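Local coordinates for O-succinylhomoserine sulfhydrylase (Mycobacterium tuberculosis, PDB 3NDN), which probably catalyses the pyridoxal phosphate-dependent formation of L-homocysteine from O-succinyl-L-homoserine and hydrogen sulfide in methionine biosynthesis, at residues A[28-33]-A[91-96]; A[80-85]-A[269-274]; A[206-211]-A[275-280]. All coordinates share one frame; numbering follows the deposited sequence.

The three interactions lie close together in one PLP-dependent enzyme of the trans-sulfuration family. Interactions 1 and 2 both use helix 81-94: its beginning packs on helix 264-273 and its end on helix 27-33, their centres about 12 Å apart. Interaction 3, centred about 10 Å from interaction 1 and 16 Å from interaction 2, joins the short helix 207-210 to the start of helix 277-296. Along the chain, interaction 1 closes before interaction 3 opens, whereas interaction 2 crosses both. R280 NH2 bonds to G273 O across the turn between helices 264-273 and 277-296, and I93 touches L274 and P208. Helices 27-33, 81-94 and those after the large sheet thus pack together where a second subunit of the tetramer meets them.

Interaction 1. Residues A[28-33]-A[91-96]; sequences ATVGVR and RLIEGA
Beside the packing of V30 on L92 and I93, the one side-chain hydrogen bond within these segments lies at the end of helix 81-94: R91 NH1 donates to A96 O at 3.0 Å, with the oxygen at the edge of the guanidinium and in its plane. E88 holds NH2 of the same group in a salt bridge, and the two partners together limit its rotation. G95, just after the helix, suits the turn that carries the chain from R91 to A96, since its positive phi (76°) is easy for glycine.

Across the contact the forces are purely apolar. V30 CB lies 4.2 Å from L92 CB, while its CG2, lodged between its own backbone N and carbonyl carbon (chi1 -58°), approaches I93 CG1 at 3.9 Å. These last two side chains lie alongside each other, pointing opposite ways. Buried, compact and beta-branched, V30 also packs on L21 and V25 and fits the close spacing of the helices. I93 CD1 rests 3.9 Å from G31 CA, so the isoleucine meets bare backbone here.

The arrangement is helix-on-helix packing, helix 27-33 lying against the end of helix 81-94. I93 O also accepts a hydrogen bond from Q27 NE2. Another part of helix 27-33 faces the second subunit, where T29 OG1 bonds to D404 and D401 of that subunit and R33 forms salt bridges to its D355 and E400.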
ATOM      1  N   ALA A  28      -0.380  -2.632 -27.752  1.00 34.94           N
ATOM      2  CA  ALA A  28      -1.290  -1.907 -26.843  1.00 34.18           C
ATOM      3  C   ALA A  28      -2.167  -2.864 -26.040  1.00 33.72           C
ATOM      4  O   ALA A  28      -2.335  -2.713 -24.831  1.00 33.67           O
ATOM      5  CB  ALA A  28      -2.157  -0.923 -27.612  1.00 34.74           C
ATOM      6  N   THR A  29      -2.741  -3.843 -26.729  1.00 33.38           N
ATOM      7  CA  THR A  29      -3.590  -4.859 -26.109  1.00 32.14           C
ATOM      8  C   THR A  29      -2.875  -5.728 -25.048  1.00 31.79           C
ATOM      9  O   THR A  29      -3.443  -5.988 -23.967  1.00 31.25           O
ATOM     10  CB  THR A  29      -4.251  -5.719 -27.203  1.00 32.88           C
ATOM     11  OG1 THR A  29      -5.042  -4.873 -28.039  1.00 31.30           O
ATOM     12  CG2 THR A  29      -5.131  -6.775 -26.615  1.00 31.72           C
ATOM     13  N   VAL A  30      -1.639  -6.171 -25.325  1.00 30.87           N
ATOM     14  CA  VAL A  30      -0.899  -6.972 -24.332  1.00 30.69           C
ATOM     15  C   VAL A  30      -0.522  -6.162 -23.092  1.00 29.49           C
ATOM     16  O   VAL A  30      -0.394  -6.725 -22.002  1.00 29.34           O
ATOM     17  CB  VAL A  30       0.391  -7.722 -24.895  1.00 30.75           C
ATOM     18  CG1 VAL A  30       0.037  -8.675 -26.059  1.00 32.18           C
ATOM     19  CG2 VAL A  30       1.475  -6.750 -25.293  1.00 32.05           C
ATOM     20  N   GLY A  31      -0.303  -4.853 -23.256  1.00 28.57           N
ATOM     21  CA  GLY A  31      -0.016  -4.000 -22.099  1.00 27.65           C
ATOM     22  C   GLY A  31      -1.195  -3.874 -21.136  1.00 27.43           C
ATOM     23  O   GLY A  31      -1.003  -3.732 -19.922  1.00 27.07           O
ATOM     24  N   VAL A  32      -2.419  -3.930 -21.664  1.00 26.42           N
ATOM     25  CA  VAL A  32      -3.612  -3.856 -20.818  1.00 26.93           C
ATOM     26  C   VAL A  32      -3.911  -5.163 -20.057  1.00 28.05           C
ATOM     27  O   VAL A  32      -4.313  -5.125 -18.887  1.00 28.02           O
ATOM     28  CB  VAL A  32      -4.866  -3.399 -21.639  1.00 27.13           C
ATOM     29  CG1 VAL A  32      -6.139  -3.438 -20.796  1.00 27.64           C
ATOM     30  CG2 VAL A  32      -4.638  -1.967 -22.219  1.00 26.49           C
ATOM     31  N   ARG A  33      -3.747  -6.312 -20.709  1.00 28.75           N
ATOM     32  CA  ARG A  33      -4.227  -7.576 -20.101  1.00 30.33           C
ATOM     33  C   ARG A  33      -3.324  -8.811 -20.286  1.00 31.44           C
ATOM     34  O   ARG A  33      -3.749  -9.949 -20.021  1.00 33.01           O
ATOM     35  CB  ARG A  33      -5.702  -7.874 -20.519  1.00 31.89           C
ATOM     36  CG  ARG A  33      -6.089  -7.469 -21.941  1.00 32.13           C
ATOM     37  CD  ARG A  33      -7.436  -8.054 -22.429  1.00 32.06           C
ATOM     38  NE  ARG A  33      -8.669  -7.442 -21.898  1.00 31.34           N
ATOM     39  CZ  ARG A  33      -9.409  -7.964 -20.923  1.00 30.51           C
ATOM     40  NH1 ARG A  33      -9.043  -9.107 -20.360  1.00 29.45           N
ATOM     41  NH2 ARG A  33     -10.537  -7.358 -20.519  1.00 33.36           N
ATOM     42  N   ARG A  91       7.752  -8.676 -20.752  1.00 25.74           N
ATOM     43  CA  ARG A  91       8.327  -9.626 -21.728  1.00 26.49           C
ATOM     44  C   ARG A  91       7.464  -9.668 -23.006  1.00 27.19           C
ATOM     45  O   ARG A  91       7.996  -9.679 -24.129  1.00 28.13           O
ATOM     46  CB  ARG A  91       8.451 -11.044 -21.121  1.00 26.62           C
ATOM     47  CG  ARG A  91       9.255 -12.069 -22.005  1.00 27.31           C
ATOM     48  CD  ARG A  91       8.925 -13.556 -21.656  1.00 29.02           C
ATOM     49  NE  ARG A  91       7.525 -13.921 -21.921  1.00 29.71           N
ATOM     50  CZ  ARG A  91       6.953 -13.998 -23.128  1.00 32.71           C
ATOM     51  NH1 ARG A  91       7.635 -13.709 -24.246  1.00 32.74           N
ATOM     52  NH2 ARG A  91       5.667 -14.342 -23.223  1.00 31.09           N
ATOM     53  N   LEU A  92       6.144  -9.667 -22.825  1.00 26.87           N
ATOM     54  CA  LEU A  92       5.183  -9.646 -23.951  1.00 27.05           C
ATOM     55  C   LEU A  92       5.300  -8.373 -24.778  1.00 27.46           C
ATOM     56  O   LEU A  92       5.338  -8.456 -26.008  1.00 28.31           O
ATOM     57  CB  LEU A  92       3.732  -9.824 -23.476  1.00 27.24           C
ATOM     58  CG  LEU A  92       3.348 -11.270 -23.087  1.00 27.37           C
ATOM     59  CD1 LEU A  92       2.098 -11.307 -22.199  1.00 26.77           C
ATOM     60  CD2 LEU A  92       3.148 -12.147 -24.337  1.00 29.84           C
ATOM     61  N   ILE A  93       5.357  -7.217 -24.111  1.00 26.94           N
ATOM     62  CA  ILE A  93       5.534  -5.903 -24.803  1.00 28.05           C
ATOM     63  C   ILE A  93       6.824  -5.840 -25.646  1.00 29.39           C
ATOM     64  O   ILE A  93       6.833  -5.310 -26.778  1.00 30.45           O
ATOM     65  CB  ILE A  93       5.461  -4.721 -23.783  1.00 27.25           C
ATOM     66  CG1 ILE A  93       4.027  -4.584 -23.226  1.00 27.36           C
ATOM     67  CG2 ILE A  93       5.953  -3.381 -24.403  1.00 27.55           C
ATOM     68  CD1 ILE A  93       3.898  -3.623 -22.024  1.00 26.82           C
ATOM     69  N   GLU A  94       7.914  -6.365 -25.090  1.00 30.29           N
ATOM     70  CA  GLU A  94       9.245  -6.271 -25.708  1.00 32.04           C
ATOM     71  C   GLU A  94       9.490  -7.330 -26.796  1.00 32.65           C
ATOM     72  O   GLU A  94      10.243  -7.087 -27.756  1.00 33.79           O
ATOM     73  CB  GLU A  94      10.319  -6.344 -24.603  1.00 31.95           C
ATOM     74  CG  GLU A  94      11.805  -6.225 -25.055  1.00 35.31           C
ATOM     75  CD  GLU A  94      12.218  -4.794 -25.421  1.00 38.49           C
ATOM     76  OE1 GLU A  94      11.602  -3.830 -24.920  1.00 39.16           O
ATOM     77  OE2 GLU A  94      13.165  -4.639 -26.221  1.00 42.08           O
ATOM     78  N   GLY A  95       8.858  -8.495 -26.651  1.00 32.74           N
ATOM     79  CA  GLY A  95       9.097  -9.658 -27.541  1.00 32.34           C
ATOM     80  C   GLY A  95      10.414 -10.379 -27.257  1.00 32.30           C
ATOM     81  O   GLY A  95      11.122 -10.779 -28.193  1.00 32.06           O
ATOM     82  N   ALA A  96      10.733 -10.570 -25.973  1.00 31.63           N
ATOM     83  CA  ALA A  96      11.951 -11.264 -25.532  1.00 31.30           C
ATOM     84  C   ALA A  96      11.627 -12.726 -25.170  1.00 31.92           C
ATOM     85  O   ALA A  96      10.465 -13.026 -24.884  1.00 31.67           O
ATOM     86  CB  ALA A  96      12.546 -10.553 -24.313  1.00 31.44           C
TER

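Interaction 2. Residues A[80-85]-A[269-274]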
ATOM      1  N   ASN A  80       7.765 -14.765  -6.981  1.00 29.22           N
ATOM      2  CA  ASN A  80       6.512 -14.325  -6.320  1.00 28.98           C
ATOM      3  C   ASN A  80       5.396 -14.165  -7.392  1.00 28.51           C
ATOM      4  O   ASN A  80       5.671 -13.684  -8.499  1.00 29.80           O
ATOM      5  CB  ASN A  80       6.775 -13.012  -5.549  1.00 28.04           C
ATOM      6  CG  ASN A  80       5.486 -12.334  -5.037  1.00 29.32           C
ATOM      7  OD1 ASN A  80       4.766 -11.699  -5.805  1.00 29.39           O
ATOM      8  ND2 ASN A  80       5.222 -12.446  -3.719  1.00 28.65           N
ATOM      9  N   PRO A  81       4.140 -14.551  -7.082  1.00 29.10           N
ATOM     10  CA  PRO A  81       3.111 -14.469  -8.152  1.00 28.96           C
ATOM     11  C   PRO A  81       2.810 -13.066  -8.740  1.00 29.15           C
ATOM     12  O   PRO A  81       2.570 -12.957  -9.952  1.00 28.93           O
ATOM     13  CB  PRO A  81       1.870 -15.089  -7.512  1.00 29.64           C
ATOM     14  CG  PRO A  81       2.182 -15.253  -6.050  1.00 30.31           C
ATOM     15  CD  PRO A  81       3.667 -15.339  -5.928  1.00 28.84           C
ATOM     16  N   THR A  82       2.796 -12.024  -7.902  1.00 28.06           N
ATOM     17  CA  THR A  82       2.641 -10.637  -8.390  1.00 27.38           C
ATOM     18  C   THR A  82       3.860 -10.171  -9.219  1.00 26.94           C
ATOM     19  O   THR A  82       3.710  -9.546 -10.291  1.00 25.68           O
ATOM     20  CB  THR A  82       2.345  -9.673  -7.202  1.00 27.30           C
ATOM     21  OG1 THR A  82       1.220 -10.164  -6.467  1.00 26.07           O
ATOM     22  CG2 THR A  82       2.069  -8.250  -7.663  1.00 27.07           C
ATOM     23  N   VAL A  83       5.071 -10.438  -8.714  1.00 26.60           N
ATOM     24  CA  VAL A  83       6.280 -10.180  -9.484  1.00 26.17           C
ATOM     25  C   VAL A  83       6.262 -10.891 -10.864  1.00 26.14           C
ATOM     26  O   VAL A  83       6.687 -10.310 -11.865  1.00 25.56           O
ATOM     27  CB  VAL A  83       7.575 -10.501  -8.656  1.00 26.23           C
ATOM     28  CG1 VAL A  83       8.845 -10.305  -9.515  1.00 26.60           C
ATOM     29  CG2 VAL A  83       7.649  -9.592  -7.431  1.00 26.16           C
ATOM     30  N   SER A  84       5.766 -12.134 -10.919  1.00 25.87           N
ATOM     31  CA  SER A  84       5.665 -12.863 -12.200  1.00 25.95           C
ATOM     32  C   SER A  84       4.762 -12.176 -13.245  1.00 25.69           C
ATOM     33  O   SER A  84       5.040 -12.256 -14.449  1.00 24.34           O
ATOM     34  CB  SER A  84       5.169 -14.311 -11.975  1.00 26.90           C
ATOM     35  OG  SER A  84       6.151 -15.083 -11.305  1.00 27.94           O
ATOM     36  N   VAL A  85       3.679 -11.527 -12.792  1.00 25.16           N
ATOM     37  CA  VAL A  85       2.768 -10.820 -13.693  1.00 25.24           C
ATOM     38  C   VAL A  85       3.485  -9.595 -14.310  1.00 25.04           C
ATOM     39  O   VAL A  85       3.375  -9.373 -15.518  1.00 24.83           O
ATOM     40  CB  VAL A  85       1.438 -10.383 -12.975  1.00 25.11           C
ATOM     41  CG1 VAL A  85       0.547  -9.539 -13.896  1.00 26.50           C
ATOM     42  CG2 VAL A  85       0.652 -11.616 -12.447  1.00 25.86           C
ATOM     43  N   VAL A 269       2.527  -1.662  -8.464  1.00 24.72           N
ATOM     44  CA  VAL A 269       2.601  -0.290  -9.013  1.00 24.58           C
ATOM     45  C   VAL A 269       3.036  -0.265 -10.504  1.00 24.27           C
ATOM     46  O   VAL A 269       2.388   0.386 -11.351  1.00 24.56           O
ATOM     47  CB  VAL A 269       3.505   0.653  -8.159  1.00 24.13           C
ATOM     48  CG1 VAL A 269       3.643   2.036  -8.850  1.00 24.91           C
ATOM     49  CG2 VAL A 269       2.939   0.817  -6.747  1.00 26.92           C
ATOM     50  N   LEU A 270       4.105  -1.005 -10.814  1.00 23.83           N
ATOM     51  CA  LEU A 270       4.692  -1.027 -12.141  1.00 23.47           C
ATOM     52  C   LEU A 270       3.859  -1.761 -13.201  1.00 23.32           C
ATOM     53  O   LEU A 270       3.781  -1.296 -14.317  1.00 22.16           O
ATOM     54  CB  LEU A 270       6.132  -1.575 -12.090  1.00 23.22           C
ATOM     55  CG  LEU A 270       7.107  -0.766 -11.217  1.00 24.47           C
ATOM     56  CD1 LEU A 270       8.498  -1.411 -11.170  1.00 27.05           C
ATOM     57  CD2 LEU A 270       7.218   0.692 -11.685  1.00 24.79           C
ATOM     58  N   LEU A 271       3.262  -2.910 -12.863  1.00 22.65           N
ATOM     59  CA  LEU A 271       2.418  -3.651 -13.820  1.00 23.43           C
ATOM     60  C   LEU A 271       1.145  -2.878 -14.210  1.00 24.39           C
ATOM     61  O   LEU A 271       0.652  -3.000 -15.349  1.00 24.67           O
ATOM     62  CB  LEU A 271       2.078  -5.082 -13.272  1.00 23.46           C
ATOM     63  CG  LEU A 271       1.092  -5.293 -12.114  1.00 22.92           C
ATOM     64  CD1 LEU A 271      -0.406  -5.362 -12.637  1.00 24.24           C
ATOM     65  CD2 LEU A 271       1.402  -6.564 -11.307  1.00 23.69           C
ATOM     66  N   LYS A 272       0.622  -2.068 -13.285  1.00 23.74           N
ATOM     67  CA  LYS A 272      -0.530  -1.245 -13.582  1.00 24.20           C
ATOM     68  C   LYS A 272      -0.036  -0.034 -14.415  1.00 24.42           C
ATOM     69  O   LYS A 272      -0.748   0.442 -15.283  1.00 24.96           O
ATOM     70  CB  LYS A 272      -1.246  -0.785 -12.294  1.00 24.23           C
ATOM     71  CG  LYS A 272      -1.863  -1.929 -11.440  1.00 25.55           C
ATOM     72  CD  LYS A 272      -2.908  -2.775 -12.219  1.00 26.41           C
ATOM     73  CE  LYS A 272      -4.260  -2.088 -12.298  1.00 26.66           C
ATOM     74  NZ  LYS A 272      -5.272  -2.906 -13.072  1.00 29.78           N
ATOM     75  N   GLY A 273       1.194   0.414 -14.178  1.00 24.09           N
ATOM     76  CA  GLY A 273       1.780   1.496 -15.038  1.00 24.51           C
ATOM     77  C   GLY A 273       1.929   1.058 -16.500  1.00 24.42           C
ATOM     78  O   GLY A 273       1.814   1.872 -17.434  1.00 24.49           O
ATOM     79  N   LEU A 274       2.180  -0.232 -16.706  1.00 24.85           N
ATOM     80  CA  LEU A 274       2.392  -0.763 -18.065  1.00 25.60           C
ATOM     81  C   LEU A 274       1.097  -0.697 -18.913  1.00 25.60           C
ATOM     82  O   LEU A 274       1.148  -0.646 -20.146  1.00 26.18           O
ATOM     83  CB  LEU A 274       2.944  -2.187 -18.010  1.00 26.05           C
ATOM     84  CG  LEU A 274       4.431  -2.380 -17.637  1.00 27.34           C
ATOM     85  CD1 LEU A 274       4.704  -3.882 -17.493  1.00 27.47           C
ATOM     86  CD2 LEU A 274       5.385  -1.741 -18.674  1.00 28.58           C
TER
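L271 presses its CD2 methyl between T82 and V85, so that one leucine branch carries this helix-helix contact. It joins the first turn of helix 81-94 to the last turns of helix 264-273, two helices far apart in sequence.

The tight part is small. CD2 of L271 lies 4.0 Å from V85 CG1, where the two side chains meet at a slant, and 4.1 Å from T82 CG2, which it crosses nearly at right angles. The same methyl sits 3.9 Å from the backbone oxygen T82 O. An unusual torsion brings it there: L271 CG stands between the backbone N and carbonyl carbon (chi1 72°), a setting rare for leucine within a helix. Branched V85 and the methyl of T82 offer short, firm surfaces to this methyl. T82 serves a second purpose, because its hydroxyl bonds to Y49 N and A47 O and so secures its polar branch away from the leucine.

The rest of the contact is looser. L274 CD1 comes no nearer than 6.0 Å to V85 O, and L274 packs instead on F86, R89 and I93, farther along helix 81-94. V83 points its CB away from 269-274; its side chain touches A267, earlier in helix 264-273. V83 and S84 are partly exposed, S84 OG being hydrogen-bonded to Y73 OH.

N80 begins helix 81-94 as its N-cap. Its OD1 accepts a nearly straight bond from V83 N at 3.2 Å (166°), in the carbonyl plane and on a lone pair, and a weak one from T82 N at 2.9 Å.

Interaction 3. Residues A[206-211]-A[275-280]; sequences ATPLLQ and ETLAIR
L209 and L277 reach each other through different first torsions: L209 keeps CG anti to its carbonyl carbon (chi1 -83°), whereas L277 holds CG anti to its backbone N (chi1 -174°). The two side chains are set at an angle to one another, with L209 CD1 3.8 Å from L277 CD2. The other L209 methyl, CD2, extends over the helix backbone to 3.5 Å from L277 O. It also comes within 3.2 Å of A278 CA, closer than ordinary carbon contact, so both short distances of this methyl are doubtful. A278 probably suits the spot through its small side chain, whose CB lies 4.1 Å from L209 CD2. At the margin, P208 CG adds a longer contact of 4.4 Å to L277 CD2.

Polar bonds steady both sides of this apolar patch. T207 forms an ST turn: its OG1 accepts from L209 N at 3.2 Å and donates to A206 O at 2.6 Å, which places the leucine backbone at the start of a short, weakly bonded helix. On the opposite segment, R280 NE donates to T276 OG1 at 2.8 Å in a nearly straight bond lying in the guanidinium plane. Its remaining nitrogens reach backbone oxygens, NH2 that of G273 and NH1 that of H228, so an arginine with its several donors can tie three places together at once.

H228 follows K227, the predicted lysine of the pyridoxal phosphate Schiff base, and the side chains of T207 and L277 both touch it, which places this contact next to the cofactor lysine. Helix 207-210, soon after sheet strand 198-202, thus rests on the start of helix 277-296, where L209 also touches V281, while I279 of that helix packs on H283 of the second subunit.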
ATOM      1  N   ALA A 206      14.706   5.732 -24.771  1.00 40.61           N
ATOM      2  CA  ALA A 206      13.738   5.501 -25.851  1.00 40.67           C
ATOM      3  C   ALA A 206      12.409   4.820 -25.465  1.00 40.69           C
ATOM      4  O   ALA A 206      11.374   5.092 -26.088  1.00 40.69           O
ATOM      5  CB  ALA A 206      14.414   4.724 -26.983  1.00 40.56           C
ATOM      6  N   THR A 207      12.447   3.941 -24.457  1.00 40.46           N
ATOM      7  CA  THR A 207      11.339   3.028 -24.099  1.00 40.57           C
ATOM      8  C   THR A 207      11.104   1.966 -25.196  1.00 40.97           C
ATOM      9  O   THR A 207      11.487   2.177 -26.355  1.00 41.05           O
ATOM     10  CB  THR A 207       9.979   3.766 -23.810  1.00 40.92           C
ATOM     11  OG1 THR A 207       9.263   3.964 -25.042  1.00 40.19           O
ATOM     12  CG2 THR A 207      10.195   5.121 -23.110  1.00 41.17           C
ATOM     13  N   PRO A 208      10.460   0.829 -24.842  1.00 40.85           N
ATOM     14  CA  PRO A 208      10.137  -0.215 -25.840  1.00 40.88           C
ATOM     15  C   PRO A 208       9.146   0.227 -26.919  1.00 41.09           C
ATOM     16  O   PRO A 208       8.930  -0.485 -27.919  1.00 41.85           O
ATOM     17  CB  PRO A 208       9.538  -1.360 -24.999  1.00 40.94           C
ATOM     18  CG  PRO A 208       9.289  -0.805 -23.646  1.00 40.80           C
ATOM     19  CD  PRO A 208      10.191   0.383 -23.460  1.00 40.60           C
ATOM     20  N   LEU A 209       8.560   1.401 -26.744  1.00 39.80           N
ATOM     21  CA  LEU A 209       7.597   1.868 -27.713  1.00 39.46           C
ATOM     22  C   LEU A 209       8.270   2.555 -28.913  1.00 38.38           C
ATOM     23  O   LEU A 209       7.696   2.580 -30.008  1.00 38.63           O
ATOM     24  CB  LEU A 209       6.566   2.774 -27.048  1.00 39.67           C
ATOM     25  CG  LEU A 209       5.384   2.093 -26.342  1.00 41.84           C
ATOM     26  CD1 LEU A 209       5.794   1.012 -25.345  1.00 41.19           C
ATOM     27  CD2 LEU A 209       4.553   3.138 -25.661  1.00 43.51           C
ATOM     28  N   LEU A 210       9.466   3.109 -28.712  1.00 36.45           N
ATOM     29  CA  LEU A 210      10.114   3.901 -29.781  1.00 35.29           C
ATOM     30  C   LEU A 210      11.361   3.273 -30.428  1.00 35.31           C
ATOM     31  O   LEU A 210      11.790   3.723 -31.489  1.00 35.64           O
ATOM     32  CB  LEU A 210      10.413   5.326 -29.311  1.00 34.54           C
ATOM     33  CG  LEU A 210       9.269   6.160 -28.718  1.00 33.45           C
ATOM     34  CD1 LEU A 210       9.776   7.539 -28.359  1.00 31.22           C
ATOM     35  CD2 LEU A 210       8.058   6.246 -29.677  1.00 31.77           C
ATOM     36  N   GLN A 211      11.932   2.252 -29.793  1.00 35.41           N
ATOM     37  CA  GLN A 211      13.164   1.585 -30.270  1.00 35.48           C
ATOM     38  C   GLN A 211      13.172   0.124 -29.796  1.00 36.40           C
ATOM     39  O   GLN A 211      13.049  -0.138 -28.590  1.00 35.71           O
ATOM     40  CB  GLN A 211      14.406   2.320 -29.745  1.00 35.61           C
ATOM     41  CG  GLN A 211      15.751   1.758 -30.225  1.00 34.87           C
ATOM     42  CD  GLN A 211      16.906   2.694 -29.929  1.00 35.44           C
ATOM     43  OE1 GLN A 211      17.418   3.364 -30.824  1.00 35.83           O
ATOM     44  NE2 GLN A 211      17.330   2.744 -28.669  1.00 34.29           N
ATOM     45  N   GLU A 275      -0.052  -0.641 -18.249  1.00 25.29           N
ATOM     46  CA  GLU A 275      -1.360  -0.544 -18.965  1.00 26.32           C
ATOM     47  C   GLU A 275      -1.520   0.765 -19.749  1.00 26.82           C
ATOM     48  O   GLU A 275      -2.156   0.783 -20.810  1.00 27.76           O
ATOM     49  CB  GLU A 275      -2.529  -0.695 -18.010  1.00 26.86           C
ATOM     50  CG  GLU A 275      -2.587  -2.072 -17.301  1.00 26.69           C
ATOM     51  CD  GLU A 275      -3.780  -2.251 -16.376  1.00 31.17           C
ATOM     52  OE1 GLU A 275      -4.709  -1.393 -16.369  1.00 33.25           O
ATOM     53  OE2 GLU A 275      -3.809  -3.290 -15.660  1.00 32.28           O
ATOM     54  N   THR A 276      -0.970   1.852 -19.218  1.00 27.02           N
ATOM     55  CA  THR A 276      -1.073   3.183 -19.866  1.00 27.55           C
ATOM     56  C   THR A 276       0.187   3.657 -20.609  1.00 27.38           C
ATOM     57  O   THR A 276       0.222   4.798 -21.143  1.00 27.71           O
ATOM     58  CB  THR A 276      -1.481   4.298 -18.851  1.00 27.81           C
ATOM     59  OG1 THR A 276      -0.525   4.335 -17.784  1.00 26.83           O
ATOM     60  CG2 THR A 276      -2.878   4.063 -18.280  1.00 29.24           C
ATOM     61  N   LEU A 277       1.210   2.810 -20.686  1.00 27.15           N
ATOM     62  CA  LEU A 277       2.498   3.223 -21.283  1.00 27.42           C
ATOM     63  C   LEU A 277       2.351   3.739 -22.719  1.00 27.63           C
ATOM     64  O   LEU A 277       2.888   4.814 -23.065  1.00 26.58           O
ATOM     65  CB  LEU A 277       3.552   2.094 -21.206  1.00 27.07           C
ATOM     66  CG  LEU A 277       5.028   2.315 -21.632  1.00 27.39           C
ATOM     67  CD1 LEU A 277       5.749   3.355 -20.781  1.00 28.46           C
ATOM     68  CD2 LEU A 277       5.794   1.008 -21.595  1.00 26.22           C
ATOM     69  N   ALA A 278       1.619   2.985 -23.546  1.00 28.08           N
ATOM     70  CA  ALA A 278       1.426   3.351 -24.963  1.00 28.52           C
ATOM     71  C   ALA A 278       0.885   4.768 -25.188  1.00 28.76           C
ATOM     72  O   ALA A 278       1.504   5.562 -25.931  1.00 27.99           O
ATOM     73  CB  ALA A 278       0.538   2.303 -25.684  1.00 28.89           C
ATOM     74  N   ILE A 279      -0.259   5.097 -24.560  1.00 29.25           N
ATOM     75  CA  ILE A 279      -0.835   6.450 -24.709  1.00 29.71           C
ATOM     76  C   ILE A 279      -0.017   7.578 -24.040  1.00 29.45           C
ATOM     77  O   ILE A 279       0.049   8.695 -24.578  1.00 29.55           O
ATOM     78  CB  ILE A 279      -2.348   6.538 -24.328  1.00 30.40           C
ATOM     79  CG1 ILE A 279      -2.583   6.197 -22.843  1.00 28.88           C
ATOM     80  CG2 ILE A 279      -3.211   5.671 -25.291  1.00 31.58           C
ATOM     81  CD1 ILE A 279      -4.028   6.549 -22.359  1.00 32.76           C
ATOM     82  N   ARG A 280       0.598   7.288 -22.894  1.00 29.33           N
ATOM     83  CA  ARG A 280       1.521   8.253 -22.235  1.00 29.47           C
ATOM     84  C   ARG A 280       2.756   8.601 -23.098  1.00 29.69           C
ATOM     85  O   ARG A 280       3.079   9.804 -23.310  1.00 28.90           O
ATOM     86  CB  ARG A 280       1.937   7.733 -20.845  1.00 29.28           C
ATOM     87  CG  ARG A 280       0.803   7.799 -19.792  1.00 28.41           C
ATOM     88  CD  ARG A 280       1.296   7.458 -18.383  1.00 29.44           C
ATOM     89  NE  ARG A 280       1.708   6.055 -18.186  1.00 28.93           N
ATOM     90  CZ  ARG A 280       2.983   5.642 -18.163  1.00 27.68           C
ATOM     91  NH1 ARG A 280       3.969   6.512 -18.356  1.00 25.75           N
ATOM     92  NH2 ARG A 280       3.278   4.364 -17.965  1.00 25.68           N
TER